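Local coordinates for CrtC domain-containing protein (Fusarium vanettenii 77-13-4, PDB 7A0Q) that is thought to act as a kievitone hydratase, a lyase that adds water to the plant phytoalexin kievitone and probably helps the fungus to detoxify it, at residues K34-G37 and T38-I41; I65-T68 and N69-Y73; S129-N132 and L133-L136; S138-H142 and D143-F147. One frame throughout, in Å; residues are numbered along the deposited sequence. Where two conformers were deposited one is given.

Contact 1. Residues K34-G37 and T38-I41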
loop_
_atom_site.group_PDB
_atom_site.type_symbol
_atom_site.label_atom_id
_atom_site.label_comp_id
_atom_site.label_asym_id
_atom_site.label_seq_id
_atom_site.Cartn_x
_atom_site.Cartn_y
_atom_site.Cartn_z
ATOM N N LYS A 34 14.368 -9.823 10.238
ATOM C CA LYS A 34 13.356 -10.033 11.262
ATOM C C LYS A 34 12.358 -8.880 11.239
ATOM O O LYS A 34 12.740 -7.723 11.049
ATOM C CB LYS A 34 14.004 -10.149 12.642
ATOM C CG LYS A 34 15.198 -11.114 12.667
ATOM C CD LYS A 34 14.784 -12.485 12.134
ATOM C CE LYS A 34 15.194 -13.609 13.075
ATOM N NZ LYS A 34 14.165 -14.685 13.126
ATOM N N THR A 35 11.080 -9.196 11.473
ATOM C CA THR A 35 10.001 -8.229 11.240
ATOM C C THR A 35 10.097 -7.023 12.172
ATOM O O THR A 35 9.860 -5.880 11.753
ATOM C CB THR A 35 8.638 -8.915 11.401
ATOM O OG1 THR A 35 8.663 -10.208 10.776
ATOM C CG2 THR A 35 7.544 -8.086 10.753
ATOM N N THR A 36 10.416 -7.245 13.443
ATOM C CA THR A 36 10.505 -6.159 14.406
ATOM C C THR A 36 11.944 -5.855 14.793
ATOM O O THR A 36 12.178 -5.075 15.722
ATOM C CB THR A 36 9.662 -6.472 15.650
ATOM O OG1 THR A 36 9.891 -7.828 16.055
ATOM C CG2 THR A 36 8.177 -6.296 15.336
ATOM N N GLY A 37 12.907 -6.469 14.106
ATOM C CA GLY A 37 14.309 -6.136 14.295
ATOM C C GLY A 37 14.772 -6.382 15.715
ATOM O O GLY A 37 14.565 -7.451 16.294
ATOM N N THR A 38 15.401 -5.372 16.301
ATOM C CA THR A 38 15.904 -5.481 17.662
ATOM C C THR A 38 14.825 -5.305 18.729
ATOM O O THR A 38 15.094 -5.598 19.903
ATOM C CB THR A 38 16.992 -4.433 17.894
ATOM O OG1 THR A 38 16.386 -3.139 17.853
ATOM C CG2 THR A 38 18.063 -4.506 16.816
ATOM N N ASN A 39 13.637 -4.815 18.359
ATOM C CA ASN A 39 12.569 -4.435 19.290
ATOM C C ASN A 39 13.020 -3.359 20.281
ATOM O O ASN A 39 12.403 -3.172 21.344
ATOM C CB ASN A 39 12.002 -5.662 20.025
ATOM C CG ASN A 39 11.170 -6.537 19.118
ATOM O OD1 ASN A 39 9.980 -6.296 18.912
ATOM N ND2 ASN A 39 11.802 -7.557 18.539
ATOM N N ALA A 40 14.076 -2.622 19.929
ATOM C CA ALA A 40 14.606 -1.578 20.800
ATOM C C ALA A 40 13.704 -0.350 20.839
ATOM O O ALA A 40 13.700 0.383 21.836
ATOM C CB ALA A 40 16.003 -1.171 20.338
ATOM N N ILE A 41 12.975 -0.087 19.761
ATOM C CA ILE A 41 12.050 1.040 19.698
ATOM C C ILE A 41 10.706 0.560 20.224
ATOM O O ILE A 41 10.156 -0.413 19.682
ATOM C CB ILE A 41 11.922 1.579 18.270
ATOM C CG1 ILE A 41 13.252 2.215 17.834
ATOM C CG2 ILE A 41 10.777 2.584 18.196
ATOM C CD1 ILE A 41 13.367 2.425 16.343
#

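Contact 2. Residues I65-T68 and N69-Y73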
loop_
_atom_site.group_PDB
_atom_site.type_symbol
_atom_site.label_atom_id
_atom_site.label_comp_id
_atom_site.label_asym_id
_atom_site.label_seq_id
_atom_site.Cartn_x
_atom_site.Cartn_y
_atom_site.Cartn_z
ATOM N N ILE A 65 6.001 -8.226 -8.698
ATOM C CA ILE A 65 6.168 -9.627 -9.072
ATOM C C ILE A 65 7.035 -9.733 -10.324
ATOM O O ILE A 65 6.831 -8.991 -11.287
ATOM C CB ILE A 65 4.801 -10.297 -9.314
ATOM C CG1 ILE A 65 4.081 -10.562 -7.982
ATOM C CG2 ILE A 65 4.965 -11.583 -10.126
ATOM C CD1 ILE A 65 2.616 -10.879 -8.144
ATOM N N THR A 66 8.006 -10.643 -10.296
ATOM C CA THR A 66 8.574 -11.227 -11.507
ATOM C C THR A 66 8.146 -12.688 -11.543
ATOM O O THR A 66 8.304 -13.399 -10.546
ATOM C CB THR A 66 10.103 -11.133 -11.541
ATOM O OG1 THR A 66 10.523 -9.783 -11.305
ATOM C CG2 THR A 66 10.632 -11.592 -12.904
ATOM N N THR A 67 7.577 -13.125 -12.672
ATOM C CA THR A 67 7.177 -14.516 -12.801
ATOM C C THR A 67 8.372 -15.369 -13.222
ATOM O O THR A 67 9.437 -14.853 -13.578
ATOM C CB THR A 67 6.051 -14.673 -13.819
ATOM O OG1 THR A 67 6.529 -14.247 -15.098
ATOM C CG2 THR A 67 4.821 -13.840 -13.424
ATOM N N THR A 68 8.185 -16.694 -13.175
ATOM C CA THR A 68 9.270 -17.587 -13.563
ATOM C C THR A 68 9.551 -17.528 -15.058
ATOM O O THR A 68 10.629 -17.964 -15.482
ATOM C CB THR A 68 8.979 -19.029 -13.135
ATOM O OG1 THR A 68 7.744 -19.482 -13.705
ATOM C CG2 THR A 68 8.903 -19.123 -11.621
ATOM N N ASN A 69 8.626 -16.997 -15.864
ATOM C CA ASN A 69 8.907 -16.734 -17.272
ATOM C C ASN A 69 9.229 -15.264 -17.536
ATOM O O ASN A 69 9.044 -14.783 -18.659
ATOM C CB ASN A 69 7.754 -17.227 -18.156
ATOM C CG ASN A 69 6.456 -16.488 -17.914
ATOM O OD1 ASN A 69 6.161 -16.069 -16.794
ATOM N ND2 ASN A 69 5.656 -16.339 -18.970
ATOM N N ASN A 70 9.702 -14.542 -16.511
ATOM C CA ASN A 70 10.360 -13.236 -16.622
ATOM C C ASN A 70 9.411 -12.090 -16.965
ATOM O O ASN A 70 9.856 -11.058 -17.483
ATOM C CB ASN A 70 11.512 -13.270 -17.636
ATOM C CG ASN A 70 12.566 -12.218 -17.358
ATOM O OD1 ASN A 70 12.850 -11.888 -16.206
ATOM N ND2 ASN A 70 13.159 -11.685 -18.421
ATOM N N GLU A 71 8.119 -12.223 -16.676
ATOM C CA GLU A 71 7.187 -11.110 -16.807
ATOM C C GLU A 71 7.035 -10.404 -15.463
ATOM O O GLU A 71 7.123 -11.034 -14.408
ATOM C CB GLU A 71 5.811 -11.578 -17.277
ATOM C CG GLU A 71 5.802 -12.405 -18.554
ATOM C CD GLU A 71 4.398 -12.852 -18.904
ATOM O OE1 GLU A 71 3.516 -11.983 -19.050
ATOM O OE2 GLU A 71 4.171 -14.074 -19.019
ATOM N N GLN A 72 6.783 -9.101 -15.507
ATOM C CA GLN A 72 6.623 -8.333 -14.279
ATOM C C GLN A 72 5.225 -7.738 -14.171
ATOM O O GLN A 72 4.657 -7.241 -15.152
ATOM C CB GLN A 72 7.683 -7.243 -14.169
ATOM C CG GLN A 72 9.068 -7.837 -13.958
ATOM C CD GLN A 72 10.087 -6.821 -13.528
ATOM O OE1 GLN A 72 10.142 -5.713 -14.060
ATOM N NE2 GLN A 72 10.913 -7.194 -12.561
ATOM N N TYR A 73 4.683 -7.788 -12.953
ATOM C CA TYR A 73 3.342 -7.309 -12.663
ATOM C C TYR A 73 3.364 -6.605 -11.320
ATOM O O TYR A 73 4.221 -6.872 -10.477
ATOM C CB TYR A 73 2.317 -8.450 -12.609
ATOM C CG TYR A 73 2.149 -9.182 -13.921
ATOM C CD1 TYR A 73 3.007 -10.214 -14.269
ATOM C CD2 TYR A 73 1.130 -8.838 -14.808
ATOM C CE1 TYR A 73 2.860 -10.886 -15.474
ATOM C CE2 TYR A 73 0.979 -9.507 -16.020
ATOM C CZ TYR A 73 1.849 -10.528 -16.341
ATOM O OH TYR A 73 1.715 -11.211 -17.534
HETATM O O HOH W 1 5.435 -18.535 -14.745
#

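Contact 3. Residues S129-N132 and L133-L136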
loop_
_atom_site.group_PDB
_atom_site.type_symbol
_atom_site.label_atom_id
_atom_site.label_comp_id
_atom_site.label_asym_id
_atom_site.label_seq_id
_atom_site.Cartn_x
_atom_site.Cartn_y
_atom_site.Cartn_z
ATOM N N SER A 129 -0.733 -18.503 9.261
ATOM C CA SER A 129 0.309 -18.691 10.257
ATOM C C SER A 129 -0.221 -18.245 11.611
ATOM O O SER A 129 -1.008 -17.302 11.700
ATOM C CB SER A 129 1.570 -17.895 9.907
ATOM O OG SER A 129 1.243 -16.525 9.663
ATOM N N GLU A 130 0.226 -18.928 12.670
ATOM C CA GLU A 130 -0.232 -18.576 14.011
ATOM C C GLU A 130 0.238 -17.180 14.416
ATOM O O GLU A 130 -0.462 -16.488 15.164
ATOM C CB GLU A 130 0.235 -19.627 15.026
ATOM C CG GLU A 130 -0.459 -20.984 14.846
ATOM C CD GLU A 130 -0.346 -21.895 16.063
ATOM O OE1 GLU A 130 -1.161 -22.836 16.167
ATOM O OE2 GLU A 130 0.554 -21.683 16.903
ATOM N N ASP A 131 1.388 -16.736 13.912
ATOM C CA ASP A 131 1.911 -15.410 14.239
ATOM C C ASP A 131 1.390 -14.310 13.320
ATOM O O ASP A 131 1.716 -13.139 13.544
ATOM C CB ASP A 131 3.452 -15.420 14.223
ATOM C CG ASP A 131 4.040 -15.720 12.851
ATOM O OD1 ASP A 131 3.283 -15.797 11.863
ATOM O OD2 ASP A 131 5.277 -15.880 12.763
ATOM N N ASN A 132 0.583 -14.647 12.311
ATOM C CA ASN A 132 0.007 -13.670 11.373
ATOM C C ASN A 132 1.085 -12.854 10.660
ATOM O O ASN A 132 0.845 -11.711 10.256
ATOM C CB ASN A 132 -1.000 -12.743 12.076
ATOM C CG ASN A 132 -2.146 -13.521 12.735
ATOM O OD1 ASN A 132 -2.635 -14.512 12.182
ATOM N ND2 ASN A 132 -2.567 -13.084 13.916
ATOM N N LEU A 133 2.267 -13.447 10.460
ATOM C CA LEU A 133 3.392 -12.762 9.834
ATOM C C LEU A 133 4.169 -13.696 8.911
ATOM O O LEU A 133 4.591 -13.291 7.825
ATOM C CB LEU A 133 4.338 -12.206 10.902
ATOM C CG LEU A 133 3.810 -11.033 11.733
ATOM C CD1 LEU A 133 4.794 -10.773 12.867
ATOM C CD2 LEU A 133 3.621 -9.798 10.858
ATOM N N SER A 134 4.375 -14.942 9.347
ATOM C CA SER A 134 5.199 -15.884 8.595
ATOM C C SER A 134 4.517 -16.379 7.331
ATOM O O SER A 134 5.207 -16.785 6.386
ATOM C CB SER A 134 5.575 -17.076 9.475
ATOM O OG SER A 134 6.420 -16.669 10.530
ATOM N N LYS A 135 3.188 -16.341 7.277
ATOM C CA LYS A 135 2.489 -16.660 6.038
ATOM C C LYS A 135 1.150 -15.944 6.030
ATOM O O LYS A 135 0.296 -16.210 6.877
ATOM C CB LYS A 135 2.295 -18.167 5.861
ATOM C CG LYS A 135 1.912 -18.540 4.434
ATOM C CD LYS A 135 1.883 -20.054 4.244
ATOM C CE LYS A 135 1.498 -20.411 2.813
ATOM N NZ LYS A 135 1.326 -21.894 2.658
ATOM N N LEU A 136 0.993 -15.047 5.067
ATOM C CA LEU A 136 -0.238 -14.328 4.782
ATOM C C LEU A 136 -0.597 -14.595 3.330
ATOM O O LEU A 136 0.276 -14.918 2.519
ATOM C CB LEU A 136 -0.066 -12.817 5.016
ATOM C CG LEU A 136 0.248 -12.414 6.452
ATOM C CD1 LEU A 136 0.783 -10.970 6.481
ATOM C CD2 LEU A 136 -0.992 -12.545 7.314
#

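Contact 4. Residues S138-H142 and D143-F147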
loop_
_atom_site.group_PDB
_atom_site.type_symbol
_atom_site.label_atom_id
_atom_site.label_comp_id
_atom_site.label_asym_id
_atom_site.label_seq_id
_atom_site.Cartn_x
_atom_site.Cartn_y
_atom_site.Cartn_z
ATOM N N SER A 138 -3.039 -13.148 -0.020
ATOM C CA SER A 138 -3.965 -12.284 -0.753
ATOM C C SER A 138 -4.446 -13.044 -1.978
ATOM O O SER A 138 -3.629 -13.472 -2.796
ATOM C CB SER A 138 -3.305 -10.966 -1.179
ATOM O OG SER A 138 -2.965 -10.175 -0.055
ATOM N N TYR A 139 -5.759 -13.205 -2.121
ATOM C CA TYR A 139 -6.267 -14.039 -3.204
ATOM C C TYR A 139 -7.517 -13.428 -3.824
ATOM O O TYR A 139 -8.282 -12.709 -3.174
ATOM C CB TYR A 139 -6.552 -15.470 -2.722
ATOM C CG TYR A 139 -7.661 -15.549 -1.705
ATOM C CD1 TYR A 139 -7.413 -15.276 -0.361
ATOM C CD2 TYR A 139 -8.961 -15.870 -2.084
ATOM C CE1 TYR A 139 -8.424 -15.330 0.580
ATOM C CE2 TYR A 139 -9.987 -15.934 -1.143
ATOM C CZ TYR A 139 -9.705 -15.668 0.184
ATOM O OH TYR A 139 -10.705 -15.713 1.132
ATOM N N SER A 140 -7.704 -13.724 -5.109
ATOM C CA SER A 140 -8.795 -13.171 -5.893
ATOM C C SER A 140 -9.209 -14.211 -6.921
ATOM O O SER A 140 -8.353 -14.883 -7.513
ATOM C CB SER A 140 -8.373 -11.863 -6.584
ATOM O OG SER A 140 -9.429 -11.337 -7.375
ATOM N N ASN A 141 -10.535 -14.345 -7.117
ATOM C CA ASN A 141 -11.121 -15.297 -8.069
ATOM C C ASN A 141 -12.253 -14.567 -8.777
ATOM O O ASN A 141 -13.437 -14.870 -8.609
ATOM C CB ASN A 141 -11.606 -16.561 -7.374
ATOM C CG ASN A 141 -10.471 -17.355 -6.791
ATOM O OD1 ASN A 141 -9.724 -18.015 -7.518
ATOM N ND2 ASN A 141 -10.317 -17.289 -5.477
ATOM N N HIS A 142 -11.858 -13.564 -9.546
ATOM C CA HIS A 142 -12.742 -12.692 -10.291
ATOM C C HIS A 142 -12.301 -12.739 -11.742
ATOM O O HIS A 142 -11.110 -12.892 -12.031
ATOM C CB HIS A 142 -12.656 -11.268 -9.736
ATOM C CG HIS A 142 -13.739 -10.350 -10.205
ATOM N ND1 HIS A 142 -14.906 -10.156 -9.496
ATOM C CD2 HIS A 142 -13.813 -9.534 -11.283
ATOM C CE1 HIS A 142 -15.663 -9.279 -10.132
ATOM N NE2 HIS A 142 -15.023 -8.887 -11.221
ATOM N N ASP A 143 -13.258 -12.652 -12.656
ATOM C CA ASP A 143 -12.895 -12.654 -14.063
ATOM C C ASP A 143 -11.934 -11.505 -14.345
ATOM O O ASP A 143 -12.175 -10.363 -13.942
ATOM C CB ASP A 143 -14.145 -12.559 -14.937
ATOM C CG ASP A 143 -14.871 -13.888 -15.056
ATOM O OD1 ASP A 143 -14.205 -14.944 -14.966
ATOM O OD2 ASP A 143 -16.105 -13.874 -15.236
ATOM N N ASN A 144 -10.813 -11.835 -14.985
ATOM C CA ASN A 144 -9.719 -10.941 -15.350
ATOM C C ASN A 144 -8.938 -10.399 -14.156
ATOM O O ASN A 144 -8.006 -9.620 -14.365
ATOM C CB ASN A 144 -10.188 -9.763 -16.219
ATOM C CG ASN A 144 -10.852 -10.220 -17.503
ATOM O OD1 ASN A 144 -10.191 -10.386 -18.527
ATOM N ND2 ASN A 144 -12.160 -10.428 -17.454
ATOM N N VAL A 145 -9.272 -10.782 -12.920
ATOM C CA VAL A 145 -8.410 -10.508 -11.766
ATOM C C VAL A 145 -8.380 -11.750 -10.880
ATOM O O VAL A 145 -9.169 -11.888 -9.941
ATOM C CB VAL A 145 -8.874 -9.272 -10.971
ATOM C CG1 VAL A 145 -7.915 -8.996 -9.806
ATOM C CG2 VAL A 145 -8.953 -8.058 -11.859
ATOM N N THR A 146 -7.480 -12.676 -11.185
ATOM C CA THR A 146 -7.395 -13.939 -10.470
ATOM C C THR A 146 -5.948 -14.175 -10.065
ATOM O O THR A 146 -5.049 -14.110 -10.906
ATOM C CB THR A 146 -7.911 -15.100 -11.338
ATOM O OG1 THR A 146 -9.331 -14.976 -11.498
ATOM C CG2 THR A 146 -7.612 -16.438 -10.675
ATOM N N PHE A 147 -5.719 -14.402 -8.776
ATOM C CA PHE A 147 -4.364 -14.619 -8.283
ATOM C C PHE A 147 -4.459 -15.269 -6.914
ATOM O O PHE A 147 -5.522 -15.306 -6.291
ATOM C CB PHE A 147 -3.544 -13.314 -8.236
ATOM C CG PHE A 147 -4.180 -12.203 -7.426
ATOM C CD1 PHE A 147 -4.096 -12.197 -6.033
ATOM C CD2 PHE A 147 -4.831 -11.152 -8.063
ATOM C CE1 PHE A 147 -4.682 -11.167 -5.292
ATOM C CE2 PHE A 147 -5.404 -10.099 -7.322
ATOM C CZ PHE A 147 -5.318 -10.118 -5.939
HETATM O O HOH W 2 -7.183 -17.637 -6.982
#

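Contact 1. Residues K34-G37 and T38-I41
Thr36 and Asn39 face each other across a type II' beta turn, with Gly37 and Thr38 at its corners. The turn is closed by Asn39 N, which donates to Thr36 O at 3.0 Å. A second, weaker link runs beside it between the side chains: Asn39 ND2 points to Thr36 OG1 at 3.1 Å, but the bend at the hydrogen (135°) makes this a weak bond. Thr36 can meet the amide because its hydroxyl stands between its own backbone N and carbonyl carbon (chi1 45°), on the side where the Asn39 side chain crosses it. Gly37 takes the first corner with a positive phi and an extended psi of -129°, a combination readily adopted by a residue with no CB. Its own N makes a long, weak bond to Lys34 O at 3.3 Å, so within the loop this amide is only poorly held.

Thr38 does different work. Its OG1 accepts from Ala40 N at 3.1 Å, forming an ST turn that carries the backbone on past the first turn. The same oxygen is hydrogen-bonded to the carboxylate of Asp257, and a hydroxyl suits both tasks, since it can accept from one partner while donating to another. Thr35 is likewise satisfied from outside: its OG1 bonds to Ala153 O and its backbone to Ala157. The whole segment is a surface loop ahead of strand 58-66; Thr35 and Thr36 rest on Leu47, and these bonds tie it to the loop following strand 145-152 and, through Asp257, to the one preceding strand 259-275.

Contact 2. Residues I65-T68 and N69-Y73
Ile65 pairs with Tyr73 as an antiparallel hydrogen-bonded pair, Ile65 N giving to Tyr73 O at 2.9 Å and Tyr73 N returning to Ile65 O. Both side chains lie on one face of the hairpin, where apolar and aromatic groups fit among Leu187, Val189, Leu194 and Ile196. Next, Thr66 turns to the other face beside Gln72. The amide reaches its hydroxyl almost straight, NE2 to OG1 at 2.9 Å, with the oxygen in the amide plane; Thr66 OG1 also bonds to Lys200 O.

Thr67 is the pivot. Its N donates to Glu71 O at 2.8 Å, while its OG1, set between its own N and carbonyl carbon (chi1 62°), gives its proton to Asn69 OD1 and accepts from Glu71 N at 3.0 Å. Asn69 ND2 in turn donates to Glu71 OE2 at 2.7 Å, and Tyr73 OH gives a very short hydrogen bond to Glu71 OE1. Thr67 O accepts from Asn70 N, closing a type I turn.

At Thr68, on the exposed side, a water joins OG1 to Asn69 OD1. Asn70 adopts the left-handed conformation that asparagine tolerates well: this is a 3:5 beta hairpin with a G1 beta bulge.

Contact 3. Residues S129-N132 and L133-L136
Asp131 reaches forward to Ser134, and its carboxylate organises the bend between them. From CB, the chain turns so that CG stands between the residue's own N and carbonyl carbon (chi1 64°), which directs the acid group over the backbone that follows. Beyond CG the two oxygens part company. OD1 accepts two backbone protons from the same face of its plane: Ser134 N comes in on the syn side at 2.9 Å with a nearly straight bond of 176°, and Leu133 N reaches it from above the plane, also at 2.9 Å. OD2 receives the hydroxyl of Ser134 through its syn lone pair, OG to OD2 being 2.6 Å. Aspartate suits the place because a short arm ending in two acceptors can serve two amides and a hydroxyl together; the bond to Leu133 N makes this an Asx turn.

Asp131 also lies within a type I turn closed by Asn132 N to Ser129 O. The Ser129 hydroxyl has one proton and two acceptors near it, Lys135 O, 3.0 Å from OG, and Asp131 OD1; which of them takes it is not settled. Asn132 has positive phi, which asparagine accepts readily, and its carbonyl O lies against Leu136 CD2 at 3.6 Å.

The amide of Asn132 is buried and turned to neighbouring loops, OD1 bonded to Ser127 OG and ND2 to Ser48 O. The bend thus links strand 123-127 to strand 136-142, with Leu136 already laid against Tyr151 of strand 145-152 and Leu133 resting on Ser48 of an earlier loop.

Contact 4. Residues S138-H142 and D143-F147
Ser140 and Phe147 form the inner rung of a beta hairpin joining strands 136-142 and 145-152, closed by a type II turn from His142 to Val145. The close packing is here. Ser140 N and Phe147 O bond at 2.9 Å, and the side chains meet as well: the Phe147 ring lies with one face on Ser140 CB, a CH-pi contact of 3.7 Å from CB to the ring centroid, while Ser138 O stands at the ring edge. A chi1 of 56° sets the ring between its own N and carbonyl carbon and so lays it back across the partner strand. Phenylalanine suits the side of the sheet it shares with Ser140, where its side chain also touches Val75, Ala77 and Leu187.

Toward the turn the contact opens to solvent. Asp143 and Asn144 are exposed, Asn144 with the positive phi needed at the third position of this turn. His142 has its CD2 edge 3.2 Å from Asp143 O, and its ring stacks on Tyr103. On the opposite side of the sheet Asn141 and Thr146 cross at about a right angle, Asn141 ND2 bonding to Asn122 O.

At the turn itself hydroxyls reinforce the closing pair, His142 with Val145. His142 O takes Val145 N and, from the opposite face of its plane, Thr146 OG1 at 2.8 Å. Val145 O is gripped similarly: Ser140 OG, also bonded to Tyr103 OH, approaches it at 2.6 Å from one face and His142 N at 3.2 Å from the other.

In the fold
The four contacts follow one another along the chain, and each is a bend or hairpin end. Contacts 2 and 4 form the turn ends of the hairpins 58-66/72-81 and 136-142/145-152, with centres about 17 Å apart and both reaching the same antiparallel arrangement of strands. Contact 3 lies in the loop that leads into the hairpin of contact 4; the two adjoin in sequence, yet their centres are about 21 Å apart. Contact 1 sits in the loop before the first strand and touches contact 3 through Thr35 and Leu133. Contacts 3 and 4 lie in the part related to the CrtC N-terminal lipocalin domain; contacts 2, 3 and 4 are thus reversals that let successive antiparallel strands run on along the chain.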